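Local coordinates for putative gdp-fucose protein o-fucosyltransferase 1 (Caenorhabditis elegans, PDB 3ZY2) that is a putative protein O-fucosyltransferase of the GT-B clan and holds guanosine-5'-diphosphate in this structure, at residues G9-C14 with K35-T40; L28-F33 with S172-P177. One frame throughout, in Å; residues are numbered along the deposited sequence.

Contact 1 of 2, residues G9-C14 with K35-T40; sequences GYIVFC and KALDRT
Two backbone hydrogen bonds tie Gly9 and Ile11 to Thr40. Thr40 N donates to Gly9 O over 3.1 Å, and Ile11 N returns a bond to Thr40 O at 2.9 Å. Together they make a parallel bridge of Tyr10 with Thr40, and beside them Tyr10 CA sits 3.2 Å from Thr40 O in a CA-H...O contact. Gly9 suits the approach to the strand: its positive phi would jam a CB against the preceding carbonyl, and that CB would also collide with Arg39 NH1.

These bonds close a beta-alpha-beta unit, in which helix 20-37 carries the chain from strand 10-13 to its parallel neighbour 40-42. Asp38, with positive phi (54°), ends the helix in a Schellman motif, turning the chain so that Arg39 and Thr40 can run into the sheet.

A third bond comes from a side chain. The extended chain of Arg39 runs past Gly9 O and Ile11 CG1, and NH1 reaches Tyr10 O at 3.3 Å, tilted 33° out of the carbonyl plane. NH2 is held by Tyr166 O, so one long cation bridges two backbone carbonyls at this buried place.

Apolar contacts lie on both faces of the sheet, that of Ile11 and that of Tyr10 and Thr40. Ile11 crosses the aliphatic part of Arg39 at about a right angle, CG1 lying 3.9 Å from Arg39 CD, while Ile11 CD1 meets Leu37 CD1 more loosely at 4.3 Å. On the other face Tyr10 and Thr40 run side by side, 3.7 Å separating Thr40 CB from Tyr10 CD2. Thr40 chi1 of -64° sets CG2 against the tyrosine and OG1 anti to the carbonyl carbon, where it bonds Asp6 OD2; Tyr10 OH accepts from Asp6 N.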
loop_
_atom_site.group_PDB
_atom_site.type_symbol
_atom_site.label_atom_id
_atom_site.label_comp_id
_atom_site.label_asym_id
_atom_site.label_seq_id
_atom_site.Cartn_x
_atom_site.Cartn_y
_atom_site.Cartn_z
ATOM N N GLY A 9 -4.305 -24.939 -5.297
ATOM C CA GLY A 9 -3.219 -24.206 -4.666
ATOM C C GLY A 9 -3.566 -23.631 -3.307
ATOM O O GLY A 9 -4.611 -23.967 -2.709
ATOM N N TYR A 10 -2.678 -22.763 -2.838
ATOM C CA TYR A 10 -2.695 -22.257 -1.455
ATOM C C TYR A 10 -2.575 -20.748 -1.370
ATOM O O TYR A 10 -2.076 -20.084 -2.285
ATOM C CB TYR A 10 -1.541 -22.879 -0.644
ATOM C CG TYR A 10 -1.682 -24.365 -0.544
ATOM C CD1 TYR A 10 -1.227 -25.201 -1.583
ATOM C CD2 TYR A 10 -2.308 -24.954 0.555
ATOM C CE1 TYR A 10 -1.387 -26.575 -1.508
ATOM C CE2 TYR A 10 -2.468 -26.324 0.626
ATOM C CZ TYR A 10 -2.006 -27.124 -0.405
ATOM O OH TYR A 10 -2.183 -28.478 -0.290
ATOM N N ILE A 11 -3.028 -20.214 -0.240
ATOM C CA ILE A 11 -2.767 -18.833 0.145
ATOM C C ILE A 11 -2.072 -18.859 1.491
ATOM O O ILE A 11 -2.527 -19.562 2.392
ATOM C CB ILE A 11 -4.076 -18.015 0.264
ATOM C CG1 ILE A 11 -4.710 -17.792 -1.104
ATOM C CG2 ILE A 11 -3.843 -16.662 0.954
ATOM C CD1 ILE A 11 -6.202 -17.498 -1.010
ATOM N N VAL A 12 -1.002 -18.089 1.624
ATOM C CA VAL A 12 -0.310 -17.922 2.918
ATOM C C VAL A 12 -0.073 -16.436 3.116
ATOM O O VAL A 12 0.160 -15.702 2.140
ATOM C CB VAL A 12 1.010 -18.756 3.005
ATOM C CG1 VAL A 12 2.036 -18.340 1.935
ATOM C CG2 VAL A 12 1.607 -18.676 4.420
ATOM N N PHE A 13 -0.191 -15.969 4.354
ATOM C CA PHE A 13 -0.059 -14.530 4.616
ATOM C C PHE A 13 0.438 -14.266 6.014
ATOM O O PHE A 13 0.327 -15.134 6.908
ATOM C CB PHE A 13 -1.399 -13.785 4.380
ATOM C CG PHE A 13 -2.372 -13.913 5.529
ATOM C CD1 PHE A 13 -3.065 -15.101 5.742
ATOM C CD2 PHE A 13 -2.561 -12.831 6.407
ATOM C CE1 PHE A 13 -3.946 -15.223 6.832
ATOM C CE2 PHE A 13 -3.438 -12.948 7.511
ATOM C CZ PHE A 13 -4.124 -14.142 7.706
ATOM N N CYS A 14 0.978 -13.063 6.186
ATOM C CA CYS A 14 1.326 -12.523 7.494
ATOM C C CYS A 14 0.227 -11.589 7.987
ATOM O O CYS A 14 -0.121 -10.639 7.263
ATOM C CB CYS A 14 2.624 -11.727 7.434
ATOM S SG CYS A 14 3.063 -11.110 9.081
ATOM N N LYS A 35 -11.891 -18.519 0.482
ATOM C CA LYS A 35 -13.054 -19.295 0.068
ATOM C C LYS A 35 -13.483 -18.851 -1.324
ATOM O O LYS A 35 -13.786 -19.697 -2.182
ATOM C CB LYS A 35 -14.203 -19.151 1.067
ATOM C CG LYS A 35 -15.419 -20.059 0.743
ATOM C CD LYS A 35 -16.477 -19.905 1.808
ATOM C CE LYS A 35 -17.557 -20.976 1.703
ATOM N NZ LYS A 35 -18.261 -21.110 3.007
ATOM N N ALA A 36 -13.485 -17.538 -1.551
ATOM C CA ALA A 36 -13.902 -17.005 -2.864
ATOM C C ALA A 36 -12.944 -17.421 -3.977
ATOM O O ALA A 36 -13.395 -17.719 -5.096
ATOM C CB ALA A 36 -14.055 -15.496 -2.806
ATOM N N LEU A 37 -11.642 -17.453 -3.684
ATOM C CA LEU A 37 -10.643 -17.895 -4.667
ATOM C C LEU A 37 -10.562 -19.415 -4.849
ATOM O O LEU A 37 -9.888 -19.902 -5.774
ATOM C CB LEU A 37 -9.247 -17.354 -4.348
ATOM C CG LEU A 37 -8.858 -15.950 -4.799
ATOM C CD1 LEU A 37 -7.340 -15.777 -4.782
ATOM C CD2 LEU A 37 -9.416 -15.650 -6.172
ATOM N N ASP A 38 -11.245 -20.143 -3.967
ATOM C CA ASP A 38 -11.195 -21.603 -3.899
ATOM C C ASP A 38 -9.772 -22.157 -3.773
ATOM O O ASP A 38 -9.412 -23.149 -4.399
ATOM C CB ASP A 38 -11.976 -22.259 -5.052
ATOM C CG ASP A 38 -12.463 -23.655 -4.702
ATOM O OD1 ASP A 38 -12.470 -24.019 -3.501
ATOM O OD2 ASP A 38 -12.844 -24.397 -5.639
ATOM N N ARG A 39 -8.979 -21.518 -2.917
ATOM C CA ARG A 39 -7.659 -22.000 -2.568
ATOM C C ARG A 39 -7.677 -22.337 -1.081
ATOM O O ARG A 39 -8.396 -21.699 -0.298
ATOM C CB ARG A 39 -6.606 -20.920 -2.810
ATOM C CG ARG A 39 -6.184 -20.803 -4.280
ATOM C CD ARG A 39 -5.128 -19.731 -4.436
ATOM N NE ARG A 39 -4.678 -19.626 -5.830
ATOM C CZ ARG A 39 -3.512 -20.077 -6.289
ATOM N NH1 ARG A 39 -2.625 -20.641 -5.481
ATOM N NH2 ARG A 39 -3.207 -19.916 -7.568
ATOM N N THR A 40 -6.876 -23.320 -0.704
ATOM C CA THR A 40 -6.706 -23.668 0.706
ATOM C C THR A 40 -5.917 -22.572 1.412
ATOM O O THR A 40 -4.893 -22.111 0.898
ATOM C CB THR A 40 -5.978 -25.007 0.856
ATOM O OG1 THR A 40 -6.795 -26.036 0.303
ATOM C CG2 THR A 40 -5.761 -25.344 2.332
#

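Contact 2 of 2, residues L28-F33 with S172-P177; sequences LGVLAF and SSAPAP
Phe33 and Pro175 meet at about a right angle, with CB of the proline over one face of the phenyl group, toward its rim. Pro175 CB stands 4.3 Å from the centroid of the Phe33 ring and 23° off its normal, a CH-pi contact displaced to the CD2-CE2 side; Pro175 CG comes to 3.8 Å from Phe33 CD2. The ring reaches the proline because CG of Phe33 lies anti to its own backbone N (chi1 176°). Trp157 adds an edge-to-face ring contact to the same phenylalanine.

One turn back on the helix, Val30 works through a single branch. Its CG2 touches three residues in succession: Ala174 CB, Pro175 CD and Ala176 CB each lie 3.8 Å from Val30 CG2. A branched side chain fits here, since the other methyl, CG1, is left to pack on Phe13.

Ala176 points its methyl at the helix backbone, where Ala176 CB lies 3.7 Å from Gly29 C. The absence of a side chain at Gly29 is what permits this: a CB there would clash with Ala176 CB. The alanine is correspondingly small, and its carbonyl O accepts a hydrogen bond from Gln26 NE2, one turn before Gly29.

No hydrogen bond links the two segments; the contact across them is by van der Waals packing. Pro175 is the centre of an inverse gamma turn, which a proline's restricted phi accommodates well. The loop leaving the C-terminal end of strand 168-171 here meets a helix that covers the parallel sheet, consistent with a Rossmann-like GT-B domain.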
loop_
_atom_site.group_PDB
_atom_site.type_symbol
_atom_site.label_atom_id
_atom_site.label_comp_id
_atom_site.label_asym_id
_atom_site.label_seq_id
_atom_site.Cartn_x
_atom_site.Cartn_y
_atom_site.Cartn_z
ATOM N N LEU A 28 -10.500 -12.584 9.418
ATOM C CA LEU A 28 -11.885 -12.835 8.950
ATOM C C LEU A 28 -12.023 -12.524 7.465
ATOM O O LEU A 28 -12.622 -13.305 6.720
ATOM C CB LEU A 28 -12.880 -11.988 9.735
ATOM C CG LEU A 28 -12.888 -12.244 11.240
ATOM C CD1 LEU A 28 -13.962 -11.338 11.842
ATOM C CD2 LEU A 28 -13.132 -13.698 11.558
ATOM N N GLY A 29 -11.500 -11.374 7.040
ATOM C CA GLY A 29 -11.522 -11.005 5.608
ATOM C C GLY A 29 -10.708 -11.949 4.749
ATOM O O GLY A 29 -11.096 -12.292 3.634
ATOM N N VAL A 30 -9.580 -12.415 5.280
ATOM C CA VAL A 30 -8.762 -13.356 4.513
ATOM C C VAL A 30 -9.445 -14.711 4.338
ATOM O O VAL A 30 -9.374 -15.324 3.270
ATOM C CB VAL A 30 -7.325 -13.520 5.080
ATOM C CG1 VAL A 30 -6.541 -14.463 4.173
ATOM C CG2 VAL A 30 -6.587 -12.169 5.209
ATOM N N LEU A 31 -10.132 -15.171 5.375
ATOM C CA LEU A 31 -10.902 -16.405 5.270
ATOM C C LEU A 31 -11.912 -16.313 4.122
ATOM O O LEU A 31 -12.003 -17.243 3.316
ATOM C CB LEU A 31 -11.604 -16.694 6.590
ATOM C CG LEU A 31 -10.706 -17.354 7.650
ATOM C CD1 LEU A 31 -11.275 -17.151 9.042
ATOM C CD2 LEU A 31 -10.529 -18.840 7.397
ATOM N N ALA A 32 -12.628 -15.188 4.052
ATOM C CA ALA A 32 -13.622 -14.970 2.984
ATOM C C ALA A 32 -12.949 -14.947 1.605
ATOM O O ALA A 32 -13.454 -15.547 0.629
ATOM C CB ALA A 32 -14.389 -13.705 3.243
ATOM N N PHE A 33 -11.804 -14.264 1.534
ATOM C CA PHE A 33 -11.014 -14.182 0.304
ATOM C C PHE A 33 -10.573 -15.561 -0.201
ATOM O O PHE A 33 -10.724 -15.868 -1.397
ATOM C CB PHE A 33 -9.821 -13.262 0.567
ATOM C CG PHE A 33 -8.850 -13.138 -0.595
ATOM C CD1 PHE A 33 -9.198 -12.417 -1.734
ATOM C CD2 PHE A 33 -7.572 -13.688 -0.521
ATOM C CE1 PHE A 33 -8.293 -12.273 -2.794
ATOM C CE2 PHE A 33 -6.656 -13.544 -1.592
ATOM C CZ PHE A 33 -7.025 -12.828 -2.712
ATOM N N SER A 172 2.544 -10.502 2.200
ATOM C CA SER A 172 3.149 -10.007 3.438
ATOM C C SER A 172 2.202 -9.086 4.189
ATOM O O SER A 172 2.350 -8.884 5.397
ATOM C CB SER A 172 4.503 -9.331 3.216
ATOM O OG SER A 172 5.364 -9.591 4.323
ATOM N N SER A 173 1.208 -8.558 3.483
ATOM C CA SER A 173 0.106 -7.876 4.138
ATOM C C SER A 173 -1.190 -8.619 3.866
ATOM O O SER A 173 -1.467 -9.003 2.738
ATOM C CB SER A 173 -0.008 -6.440 3.652
ATOM O OG SER A 173 0.997 -5.651 4.256
ATOM N N ALA A 174 -1.999 -8.778 4.907
ATOM C CA ALA A 174 -3.239 -9.540 4.788
ATOM C C ALA A 174 -4.093 -8.989 3.649
ATOM O O ALA A 174 -4.363 -7.776 3.624
ATOM C CB ALA A 174 -3.998 -9.485 6.107
ATOM N N PRO A 175 -4.547 -9.866 2.718
ATOM C CA PRO A 175 -5.379 -9.394 1.607
ATOM C C PRO A 175 -6.835 -9.223 2.038
ATOM O O PRO A 175 -7.745 -9.933 1.557
ATOM C CB PRO A 175 -5.223 -10.499 0.548
ATOM C CG PRO A 175 -4.930 -11.716 1.324
ATOM C CD PRO A 175 -4.112 -11.264 2.514
ATOM N N ALA A 176 -7.033 -8.276 2.950
ATOM C CA ALA A 176 -8.334 -8.056 3.584
ATOM C C ALA A 176 -8.445 -6.620 4.047
ATOM O O ALA A 176 -7.452 -6.013 4.425
ATOM C CB ALA A 176 -8.488 -8.961 4.789
ATOM N N PRO A 177 -9.664 -6.072 4.068
ATOM C CA PRO A 177 -9.836 -4.726 4.599
ATOM C C PRO A 177 -9.523 -4.603 6.076
ATOM O O PRO A 177 -9.610 -5.576 6.838
ATOM C CB PRO A 177 -11.336 -4.459 4.402
ATOM C CG PRO A 177 -11.736 -5.325 3.313
ATOM C CD PRO A 177 -10.897 -6.566 3.426
#

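How the contacts relate
The two contacts have centres 10 Å apart and share helix 20-37: contact 1 takes its end, contact 2 a stretch before it. Along the chain their segments alternate, in the order 9-14, 28-33, 35-40, 172-177. In the parallel sheet, strand 10-13 is flanked by 40-42 and 168-171, so the loop 172-177 emerges beside the first strand although far off in sequence. Phe13 bridges the contacts by touching Ala174, Cys14 packs on Ser172, and Ile11 meets Phe33. One helix is thus fixed to its own strands and to a later loop, within one of the two Rossmann-like domains expected of a GT-B protein.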